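Long-range contacts in SusD superfamily protein (Bacteroides fragilis, PDB 3L22), which probably binds glycans at the outer membrane for uptake, and binds zinc ions in the crystal: residues Arg326-Leu331 against Lys353-Arg358; Leu331-Glu336 against Asn383-Glu388. All blocks are in the same frame, centred on the assembly; numbering follows the deposited sequence. Where two conformers were deposited one is given.

Contact 1: Arg326-Leu331 against Lys353-Arg358. With EDO (1,2-ethanediol), chain B; EDO (1,2-ethanediol), chain C.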
loop_
_atom_site.group_PDB
_atom_site.type_symbol
_atom_site.label_atom_id
_atom_site.label_comp_id
_atom_site.label_asym_id
_atom_site.label_seq_id
_atom_site.Cartn_x
_atom_site.Cartn_y
_atom_site.Cartn_z
ATOM N N ARG A 326 -7.472 3.685 4.673
ATOM C CA ARG A 326 -8.422 4.547 5.366
ATOM C C ARG A 326 -9.638 4.807 4.500
ATOM O O ARG A 326 -9.620 4.566 3.268
ATOM C CB ARG A 326 -7.739 5.840 5.858
ATOM C CG ARG A 326 -7.177 6.740 4.855
ATOM C CD ARG A 326 -6.463 7.897 5.546
ATOM N NE ARG A 326 -5.689 8.739 4.657
ATOM C CZ ARG A 326 -6.156 9.772 3.931
ATOM N NH1 ARG A 326 -7.438 10.134 3.937
ATOM N NH2 ARG A 326 -5.319 10.475 3.171
ATOM N N TYR A 327 -10.704 5.289 5.133
ATOM C CA TYR A 327 -12.001 5.332 4.479
ATOM C C TYR A 327 -12.106 6.249 3.252
ATOM O O TYR A 327 -12.917 5.976 2.374
ATOM C CB TYR A 327 -13.087 5.655 5.509
ATOM C CG TYR A 327 -14.507 5.507 5.015
ATOM C CD1 TYR A 327 -14.964 4.322 4.445
ATOM C CD2 TYR A 327 -15.415 6.549 5.169
ATOM C CE1 TYR A 327 -16.257 4.219 3.959
ATOM C CE2 TYR A 327 -16.731 6.441 4.731
ATOM C CZ TYR A 327 -17.141 5.279 4.138
ATOM O OH TYR A 327 -18.435 5.201 3.736
ATOM N N ALA A 328 -11.340 7.337 3.169
ATOM C CA ALA A 328 -11.339 8.112 1.933
ATOM C C ALA A 328 -10.922 7.230 0.760
ATOM O O ALA A 328 -11.404 7.438 -0.359
ATOM C CB ALA A 328 -10.443 9.355 2.017
ATOM N N GLU A 329 -10.035 6.258 0.985
ATOM C CA GLU A 329 -9.657 5.333 -0.069
ATOM C C GLU A 329 -10.842 4.435 -0.494
ATOM O O GLU A 329 -11.062 4.194 -1.705
ATOM C CB GLU A 329 -8.467 4.439 0.304
ATOM C CG GLU A 329 -7.845 3.793 -0.946
ATOM C CD GLU A 329 -7.018 2.566 -0.637
ATOM O OE1 GLU A 329 -6.362 2.528 0.459
ATOM O OE2 GLU A 329 -7.033 1.629 -1.482
ATOM N N THR A 330 -11.568 3.922 0.498
ATOM C CA THR A 330 -12.760 3.112 0.235
ATOM C C THR A 330 -13.650 3.855 -0.762
ATOM O O THR A 330 -14.063 3.297 -1.764
ATOM C CB THR A 330 -13.564 2.855 1.500
ATOM O OG1 THR A 330 -12.695 2.403 2.560
ATOM C CG2 THR A 330 -14.746 1.851 1.233
ATOM N N LEU A 331 -13.905 5.127 -0.490
ATOM C CA LEU A 331 -14.810 5.943 -1.313
ATOM C C LEU A 331 -14.279 6.237 -2.728
ATOM O O LEU A 331 -15.021 6.113 -3.703
ATOM C CB LEU A 331 -15.141 7.256 -0.562
ATOM C CG LEU A 331 -15.951 7.090 0.756
ATOM C CD1 LEU A 331 -16.104 8.417 1.494
ATOM C CD2 LEU A 331 -17.325 6.458 0.532
ATOM N N LYS A 353 -17.769 13.317 -4.578
ATOM C CA LYS A 353 -18.154 14.511 -3.840
ATOM C C LYS A 353 -17.940 14.354 -2.326
ATOM O O LYS A 353 -17.530 15.315 -1.652
ATOM C CB LYS A 353 -19.587 14.922 -4.159
ATOM C CG LYS A 353 -19.736 15.535 -5.539
ATOM C CD LYS A 353 -21.172 15.609 -6.007
ATOM C CE LYS A 353 -21.915 16.806 -5.398
ATOM N NZ LYS A 353 -23.118 17.270 -6.185
ATOM N N GLN A 354 -18.179 13.168 -1.772
ATOM C CA GLN A 354 -17.944 12.995 -0.347
ATOM C C GLN A 354 -16.506 13.289 0.029
ATOM O O GLN A 354 -16.245 13.996 1.007
ATOM C CB GLN A 354 -18.231 11.572 0.145
ATOM C CG GLN A 354 -19.648 11.191 0.211
ATOM C CD GLN A 354 -19.828 9.813 0.844
ATOM O OE1 GLN A 354 -19.425 9.578 1.998
ATOM N NE2 GLN A 354 -20.430 8.903 0.093
ATOM N N VAL A 355 -15.576 12.739 -0.740
ATOM C CA VAL A 355 -14.168 12.889 -0.400
ATOM C C VAL A 355 -13.701 14.316 -0.674
ATOM O O VAL A 355 -13.107 14.936 0.215
ATOM C CB VAL A 355 -13.290 11.865 -1.112
ATOM C CG1 VAL A 355 -11.784 12.134 -0.839
ATOM C CG2 VAL A 355 -13.705 10.420 -0.670
ATOM N N ARG A 356 -13.987 14.842 -1.866
ATOM C CA ARG A 356 -13.503 16.182 -2.202
ATOM C C ARG A 356 -14.135 17.233 -1.291
ATOM O O ARG A 356 -13.459 18.152 -0.841
ATOM C CB ARG A 356 -13.769 16.516 -3.673
ATOM C CG ARG A 356 -13.241 17.886 -4.137
ATOM C CD ARG A 356 -13.364 18.088 -5.648
ATOM N NE ARG A 356 -12.858 19.399 -6.063
ATOM C CZ ARG A 356 -11.576 19.694 -6.292
ATOM N NH1 ARG A 356 -10.624 18.784 -6.207
ATOM N NH2 ARG A 356 -11.236 20.926 -6.640
ATOM N N GLY A 357 -15.437 17.109 -1.046
ATOM C CA GLY A 357 -16.164 18.021 -0.152
ATOM C C GLY A 357 -15.672 18.063 1.279
ATOM O O GLY A 357 -15.870 19.053 1.976
ATOM N N ARG A 358 -15.038 16.990 1.740
ATOM C CA ARG A 358 -14.409 17.021 3.051
ATOM C C ARG A 358 -13.299 18.085 3.131
ATOM O O ARG A 358 -13.141 18.736 4.185
ATOM C CB ARG A 358 -13.978 15.634 3.494
ATOM C CG ARG A 358 -13.434 15.562 4.939
ATOM C CD ARG A 358 -11.939 15.620 5.023
ATOM N NE ARG A 358 -11.240 14.503 4.396
ATOM C CZ ARG A 358 -10.870 13.370 4.998
ATOM N NH1 ARG A 358 -11.171 13.130 6.274
ATOM N NH2 ARG A 358 -10.188 12.449 4.312
HETATM C C1 EDO B . -5.882 1.382 -4.730
HETATM O O1 EDO B . -6.074 2.432 -3.806
HETATM C C2 EDO B . -4.403 1.004 -4.915
HETATM O O2 EDO B . -4.426 0.039 -6.013
HETATM C C1 EDO C . -21.484 3.049 0.570
HETATM O O1 EDO C . -22.019 1.749 0.278
HETATM C C2 EDO C . -20.033 3.187 0.103
HETATM O O2 EDO C . -19.031 3.442 1.138
HETATM O O HOH W 1 -20.031 7.361 3.857
#
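With Val355 CG1 anti to its own backbone nitrogen (chi1 175°), the other methyl, CG2, is turned onto the side of helix 327-339, where it lies 3.5 Å from Leu331 CB, tighter than usual van der Waals contact, and also reaches the carbonyl oxygen of Ala328. Bends at chi2 and chi3 of Arg358 carry its guanidinium across toward helix 327-339, with NH2 3.9 Å from Ala328 CB and 3.6 Å from Arg326 NH1. These two guanidinium groups meet near their edges, their planes 51° apart. Their closeness reflects a common anion, for both nitrogens form salt bridges to Glu388, while Glu248 takes a further bond from each arginine. Ala328 and Val355 mark the closest backbone approach of two helix segments whose directions differ by 138°, part of the TPR-like helical scaffold expected of SusD-family proteins. Arg326 ends the strand before helix 327-339 and occupies its N-cap position. Toward the solvent side, the extended Gln354 crosses Leu331 at about a right angle, with OE1 at 3.6 Å from the methyl CD1. Gln354 OE1 also accepts a bond from a water 3.0 Å away, and the water continues to Tyr327 OH, lying at the edge of the phenol in the plane of its ring. One face of the ring rests over Leu331 CG, offset toward the rim.

Contact 2: Leu331-Glu336 against Asn383-Glu388. With EDO (1,2-ethanediol), chain B.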
loop_
_atom_site.group_PDB
_atom_site.type_symbol
_atom_site.label_atom_id
_atom_site.label_comp_id
_atom_site.label_asym_id
_atom_site.label_seq_id
_atom_site.Cartn_x
_atom_site.Cartn_y
_atom_site.Cartn_z
ATOM N N LEU A 331 -13.905 5.127 -0.490
ATOM C CA LEU A 331 -14.810 5.943 -1.313
ATOM C C LEU A 331 -14.279 6.237 -2.728
ATOM O O LEU A 331 -15.021 6.113 -3.703
ATOM C CB LEU A 331 -15.141 7.256 -0.562
ATOM C CG LEU A 331 -15.951 7.090 0.756
ATOM C CD1 LEU A 331 -16.104 8.417 1.494
ATOM C CD2 LEU A 331 -17.325 6.458 0.532
ATOM N N LEU A 332 -13.018 6.632 -2.828
ATOM C CA LEU A 332 -12.437 6.923 -4.113
ATOM C C LEU A 332 -12.202 5.661 -4.938
ATOM O O LEU A 332 -12.327 5.715 -6.142
ATOM C CB LEU A 332 -11.139 7.742 -3.973
ATOM C CG LEU A 332 -11.235 9.189 -3.499
ATOM C CD1 LEU A 332 -9.835 9.822 -3.428
ATOM C CD2 LEU A 332 -12.202 10.036 -4.360
ATOM N N ASP A 333 -11.871 4.534 -4.309
ATOM C CA ASP A 333 -11.765 3.255 -5.021
ATOM C C ASP A 333 -13.156 2.874 -5.584
ATOM O O ASP A 333 -13.285 2.516 -6.764
ATOM C CB ASP A 333 -11.262 2.101 -4.117
ATOM C CG ASP A 333 -9.732 2.180 -3.755
ATOM O OD1 ASP A 333 -9.001 2.951 -4.359
ATOM O OD2 ASP A 333 -9.301 1.451 -2.801
ATOM N N LEU A 334 -14.181 2.925 -4.722
ATOM C CA LEU A 334 -15.570 2.699 -5.169
ATOM C C LEU A 334 -15.970 3.655 -6.288
ATOM O O LEU A 334 -16.584 3.243 -7.263
ATOM C CB LEU A 334 -16.564 2.775 -3.999
ATOM C CG LEU A 334 -16.561 1.576 -3.046
ATOM C CD1 LEU A 334 -17.418 1.878 -1.780
ATOM C CD2 LEU A 334 -17.047 0.306 -3.756
ATOM N N ALA A 335 -15.581 4.924 -6.186
ATOM C CA ALA A 335 -15.870 5.884 -7.269
ATOM C C ALA A 335 -15.267 5.369 -8.574
ATOM O O ALA A 335 -15.946 5.381 -9.592
ATOM C CB ALA A 335 -15.295 7.256 -6.938
ATOM N N GLU A 336 -13.994 4.902 -8.538
ATOM C CA GLU A 336 -13.345 4.415 -9.756
ATOM C C GLU A 336 -14.099 3.203 -10.293
ATOM O O GLU A 336 -14.337 3.106 -11.494
ATOM C CB GLU A 336 -11.850 4.116 -9.538
ATOM C CG GLU A 336 -11.163 3.464 -10.743
ATOM C CD GLU A 336 -9.674 3.267 -10.535
ATOM O OE1 GLU A 336 -9.181 3.606 -9.425
ATOM O OE2 GLU A 336 -8.999 2.744 -11.472
ATOM N N ASN A 383 -7.238 12.151 -10.115
ATOM C CA ASN A 383 -6.592 13.312 -9.531
ATOM C C ASN A 383 -6.918 13.484 -8.044
ATOM O O ASN A 383 -6.037 13.793 -7.269
ATOM C CB ASN A 383 -6.963 14.588 -10.283
ATOM C CG ASN A 383 -6.235 14.721 -11.603
ATOM O OD1 ASN A 383 -5.138 14.183 -11.780
ATOM N ND2 ASN A 383 -6.844 15.434 -12.538
ATOM N N GLU A 384 -8.166 13.264 -7.661
ATOM C CA GLU A 384 -8.531 13.322 -6.246
ATOM C C GLU A 384 -7.746 12.304 -5.407
ATOM O O GLU A 384 -7.269 12.606 -4.313
ATOM C CB GLU A 384 -10.039 13.125 -6.061
ATOM C CG GLU A 384 -10.585 13.723 -4.744
ATOM C CD GLU A 384 -10.578 15.257 -4.714
ATOM O OE1 GLU A 384 -10.791 15.917 -5.770
ATOM O OE2 GLU A 384 -10.420 15.803 -3.608
ATOM N N LYS A 385 -7.603 11.106 -5.947
ATOM C CA LYS A 385 -6.848 10.030 -5.313
ATOM C C LYS A 385 -5.356 10.434 -5.190
ATOM O O LYS A 385 -4.737 10.209 -4.168
ATOM C CB LYS A 385 -7.021 8.755 -6.144
ATOM C CG LYS A 385 -6.386 7.489 -5.571
ATOM C CD LYS A 385 -7.318 6.750 -4.656
ATOM C CE LYS A 385 -6.736 5.395 -4.191
ATOM N NZ LYS A 385 -6.669 4.455 -5.332
ATOM N N ARG A 386 -4.815 11.103 -6.207
ATOM C CA ARG A 386 -3.430 11.573 -6.178
ATOM C C ARG A 386 -3.184 12.584 -5.047
ATOM O O ARG A 386 -2.162 12.499 -4.321
ATOM C CB ARG A 386 -3.055 12.170 -7.543
ATOM C CG ARG A 386 -2.902 11.128 -8.634
ATOM C CD ARG A 386 -2.698 11.756 -10.003
ATOM N NE ARG A 386 -1.380 12.370 -10.104
ATOM C CZ ARG A 386 -0.893 12.951 -11.194
ATOM N NH1 ARG A 386 -1.619 13.045 -12.313
ATOM N NH2 ARG A 386 0.319 13.480 -11.162
ATOM N N LEU A 387 -4.124 13.502 -4.869
ATOM C CA LEU A 387 -4.011 14.526 -3.821
ATOM C C LEU A 387 -4.328 13.951 -2.439
ATOM O O LEU A 387 -3.570 14.139 -1.495
ATOM C CB LEU A 387 -4.898 15.748 -4.130
ATOM C CG LEU A 387 -4.939 16.884 -3.093
ATOM C CD1 LEU A 387 -3.526 17.449 -2.856
ATOM C CD2 LEU A 387 -5.897 18.006 -3.501
ATOM N N GLU A 388 -5.422 13.231 -2.326
ATOM C CA GLU A 388 -5.752 12.606 -1.052
ATOM C C GLU A 388 -4.629 11.695 -0.526
ATOM O O GLU A 388 -4.400 11.714 0.671
ATOM C CB GLU A 388 -7.059 11.831 -1.154
ATOM C CG GLU A 388 -7.682 11.364 0.180
ATOM C CD GLU A 388 -8.287 12.477 1.027
ATOM O OE1 GLU A 388 -8.802 13.493 0.480
ATOM O OE2 GLU A 388 -8.247 12.317 2.265
HETATM C C1 EDO B . -5.882 1.382 -4.730
HETATM O O1 EDO B . -6.074 2.432 -3.806
HETATM C C2 EDO B . -4.403 1.004 -4.915
HETATM O O2 EDO B . -4.426 0.039 -6.013
HETATM O O HOH W 2 -9.340 5.196 -7.213
#
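Helix segments 331-336 and 383-388 run nearly antiparallel, their axes 10.3 Å apart at a crossing angle of -163°, with Leu332 and Lys385 the residues of closest backbone approach. Leu332 makes the apolar part of the contact. The methyl Leu332 CD1 presses against the backbone of the opposing helix, 3.5 Å from Lys385 CA, and extends to Glu388 CB; the second methyl, Leu332 CD2, lies 4.0 Å from Glu384 CG, the two side chains crossing at about a right angle. Glu384 and Glu388 thus lend their aliphatic carbons to the leucine while their carboxylates turn to Arg298. Lys385, bent at chi2 (89°), passes the leucine with its CD methylene beside Leu332 CB, then bends again at chi4 (-69°), which swings the ammonium group to Asp333. In the resulting salt bridge Lys385 NZ lies 2.9 Å from Asp333 OD1, approaching nearly along the C-O axis. Asp398 forms a second salt bridge to this nitrogen, and O1 of a 1,2-ethanediol molecule, probably from the crystallisation liquor, accepts a further bond from Lys385 NZ, 2.6 Å away. A water 2.7 Å from Glu336 OE1 makes only a weak bond with NZ. Asp333, Asp398 and the diol therefore hold the ammonium group in a buried setting, where the neighbouring carboxylates would be expected to favour its charged form. A leucine flanked by a buried ion pair joins two antiparallel helices here, an arrangement consistent with the helical-repeat (TPR-clan) character of the SusD family.

In the fold
Contact 1 and contact 2 lie about 7 Å apart, centre to centre, on the same side of the chain's centre, and both use helix 327-339, with Leu331 common to the two. Along the sequence this helix comes first, followed by helix 345-359, the partner in contact 1, and then by helix 374-388, the partner in contact 2. The two partner helices also meet each other, through Glu388 with Arg358 and Val355, and Glu388 touches the start of helix 327-339 as well. Three successive helices of the SusD fold thereby form one compact bundle, in which a charged group supplied by the third helix joins both sides of contact 1.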